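Long-range contact in phosphosugar isomerase (Escherichia coli O6:H1, PDB 5UQI), which probably interconverts arabinose-5-phosphate and ribulose-5-phosphate as a sugar isomerase of the GutQ/KpsF subfamily, and is captured here with arabinose-5-phosphate bound: residues Val93-Ser98 / Ile121-Ser126. Sequence-based numbering, arbitrary orientation.
Sequences VVILIS and ISFTRS. With A5P (arabinose-5-phosphate), chain B.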
loop_
_atom_site.group_PDB
_atom_site.type_symbol
_atom_site.label_atom_id
_atom_site.label_comp_id
_atom_site.label_asym_id
_atom_site.label_seq_id
_atom_site.Cartn_x
_atom_site.Cartn_y
_atom_site.Cartn_z
ATOM N N VAL A 93 -6.718 -7.315 -9.901
ATOM C CA VAL A 93 -5.271 -7.226 -9.661
ATOM C C VAL A 93 -5.118 -7.077 -8.176
ATOM O O VAL A 93 -5.880 -6.286 -7.607
ATOM C CB VAL A 93 -4.642 -6.032 -10.415
ATOM C CG1 VAL A 93 -3.199 -5.736 -9.975
ATOM C CG2 VAL A 93 -4.819 -6.295 -11.926
ATOM N N VAL A 94 -4.139 -7.746 -7.575
ATOM C CA VAL A 94 -3.992 -7.809 -6.096
ATOM C C VAL A 94 -2.743 -7.051 -5.707
ATOM O O VAL A 94 -1.637 -7.301 -6.265
ATOM C CB VAL A 94 -3.964 -9.287 -5.602
ATOM C CG1 VAL A 94 -3.801 -9.335 -4.097
ATOM C CG2 VAL A 94 -5.210 -10.036 -6.011
ATOM N N ILE A 95 -2.868 -6.123 -4.732
ATOM C CA ILE A 95 -1.706 -5.479 -4.165
ATOM C C ILE A 95 -1.597 -5.970 -2.741
ATOM O O ILE A 95 -2.510 -5.744 -1.932
ATOM C CB ILE A 95 -1.823 -3.928 -4.161
ATOM C CG1 ILE A 95 -1.914 -3.399 -5.617
ATOM C CG2 ILE A 95 -0.695 -3.301 -3.407
ATOM C CD1 ILE A 95 -2.113 -1.873 -5.746
ATOM N N LEU A 96 -0.509 -6.632 -2.401
ATOM C CA LEU A 96 -0.323 -7.106 -1.037
ATOM C C LEU A 96 0.691 -6.209 -0.337
ATOM O O LEU A 96 1.804 -5.973 -0.833
ATOM C CB LEU A 96 0.235 -8.538 -1.022
ATOM C CG LEU A 96 -0.727 -9.521 -1.703
ATOM C CD1 LEU A 96 -0.245 -9.918 -3.127
ATOM C CD2 LEU A 96 -0.978 -10.758 -0.844
ATOM N N ILE A 97 0.332 -5.657 0.830
ATOM C CA ILE A 97 1.169 -4.697 1.550
ATOM C C ILE A 97 1.706 -5.325 2.793
ATOM O O ILE A 97 0.947 -5.832 3.630
ATOM C CB ILE A 97 0.355 -3.395 1.913
ATOM C CG1 ILE A 97 -0.162 -2.732 0.645
ATOM C CG2 ILE A 97 1.302 -2.467 2.715
ATOM C CD1 ILE A 97 -0.899 -1.398 0.961
ATOM N N SER A 98 3.027 -5.372 2.891
ATOM C CA SER A 98 3.681 -5.875 4.097
ATOM C C SER A 98 5.052 -5.208 4.205
ATOM O O SER A 98 5.883 -5.355 3.303
ATOM C CB SER A 98 3.892 -7.400 3.984
ATOM O OG SER A 98 4.740 -7.911 5.024
ATOM N N ILE A 121 0.956 -7.770 -7.019
ATOM C CA ILE A 121 1.890 -6.689 -6.798
ATOM C C ILE A 121 2.185 -6.667 -5.306
ATOM O O ILE A 121 1.260 -6.832 -4.516
ATOM C CB ILE A 121 1.192 -5.342 -7.185
ATOM C CG1 ILE A 121 0.938 -5.363 -8.711
ATOM C CG2 ILE A 121 2.049 -4.136 -6.792
ATOM C CD1 ILE A 121 0.001 -4.227 -9.105
ATOM N N SER A 122 3.427 -6.473 -4.912
ATOM C CA SER A 122 3.751 -6.318 -3.507
ATOM C C SER A 122 4.289 -4.925 -3.217
ATOM O O SER A 122 4.992 -4.341 -4.031
ATOM C CB SER A 122 4.754 -7.360 -2.971
ATOM O OG SER A 122 6.022 -7.218 -3.729
ATOM N N PHE A 123 3.920 -4.364 -2.048
ATOM C CA PHE A 123 4.592 -3.190 -1.537
ATOM C C PHE A 123 5.312 -3.612 -0.281
ATOM O O PHE A 123 4.653 -3.936 0.755
ATOM C CB PHE A 123 3.516 -2.135 -1.103
ATOM C CG PHE A 123 2.791 -1.376 -2.223
ATOM C CD1 PHE A 123 2.871 -1.695 -3.577
ATOM C CD2 PHE A 123 1.881 -0.337 -1.856
ATOM C CE1 PHE A 123 2.197 -0.961 -4.538
ATOM C CE2 PHE A 123 1.166 0.363 -2.827
ATOM C CZ PHE A 123 1.336 0.086 -4.163
ATOM N N THR A 124 6.664 -3.631 -0.276
ATOM C CA THR A 124 7.474 -4.081 0.867
ATOM C C THR A 124 8.731 -3.235 0.915
ATOM O O THR A 124 9.001 -2.529 -0.065
ATOM C CB THR A 124 7.885 -5.586 0.799
ATOM O OG1 THR A 124 8.990 -5.760 -0.124
ATOM C CG2 THR A 124 6.697 -6.506 0.341
ATOM N N ARG A 125 9.496 -3.412 1.971
ATOM C CA ARG A 125 10.717 -2.651 2.105
ATOM C C ARG A 125 11.855 -3.270 1.303
ATOM O O ARG A 125 12.952 -2.679 1.306
ATOM C CB ARG A 125 11.067 -2.521 3.582
ATOM C CG ARG A 125 11.717 -3.701 4.212
ATOM C CD ARG A 125 11.918 -3.458 5.717
ATOM N NE ARG A 125 12.272 -4.724 6.301
ATOM C CZ ARG A 125 11.984 -5.119 7.543
ATOM N NH1 ARG A 125 11.279 -4.330 8.353
ATOM N NH2 ARG A 125 12.373 -6.330 7.962
ATOM N N SER A 126 11.639 -4.425 0.696
ATOM C CA SER A 126 12.755 -5.158 0.001
ATOM C C SER A 126 12.322 -6.089 -1.089
ATOM O O SER A 126 11.508 -7.016 -0.846
ATOM C CB SER A 126 13.507 -6.001 1.025
ATOM O OG SER A 126 14.587 -6.758 0.392
HETATM C C1 A5P B . 2.593 -4.452 13.860
HETATM O O1 A5P B . 3.222 -3.485 13.967
HETATM C C2 A5P B . 1.562 -4.452 12.827
HETATM O O2 A5P B . 0.607 -3.447 12.960
HETATM C C3 A5P B . 2.358 -4.435 11.594
HETATM O O3 A5P B . 1.876 -3.526 10.597
HETATM C C4 A5P B . 2.086 -5.894 11.333
HETATM O O4 A5P B . 2.876 -6.697 12.192
HETATM C C5 A5P B . 2.326 -6.282 9.906
HETATM O O5 A5P B . 3.668 -6.126 9.631
HETATM P P A5P B . 4.022 -6.029 8.076
HETATM O O1P A5P B . 3.696 -4.618 7.555
HETATM O O2P A5P B . 5.616 -6.306 8.097
HETATM O O3P A5P B . 3.193 -6.982 7.376
#
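I95 and F123 meet across two neighbouring parallel strands: the methyl CG2 of I95 sits 3.8 Å from the centroid of the F123 ring, 8° off the ring normal, a CH-pi contact over one face. That branch of I95 lies anti to the backbone N while CG1 turns back beside it (chi1 -63°), so the two carbons serve different partners: CG2 takes the ring, and CG1 runs alongside I121, 4.0 Å from its CB. V93 CG1 meets I121 CD1 at 3.6 Å. I97 approaches the ring obliquely, its CG1 4.0 Å from F123 CD2.

The backbones are joined by four hydrogen bonds in the parallel pattern. I121 is gripped at both ends, its N donating to V94 O (2.7 Å) and its O accepting from L96 N. F123, two residues on, does the same: its N donates to L96 O, and its O receives S98 N. CA-H...O contacts from I95 to I121 O, S122 to L96 O and T124 to S98 O supplement the ladder.

At the C-terminal ends of the strands, S98 OG donates a hydrogen bond to arabinose-5-phosphate O3P (3.0 Å) and also bonds to G101 N and T103 OG1, placing the phosphate by these strand ends. In an ST turn, T124 OG1 accepts from S126 N (3.1 Å).

The pair lies within the parallel sheet of the SIS fold, with strand 46-50 beside 93-97 and strand 137-140 beside 120-124. Helix 32-41 packs on I95 and I121; L96 and S122 point to the other face, where L131 of helix 130-134 touches both and also T124.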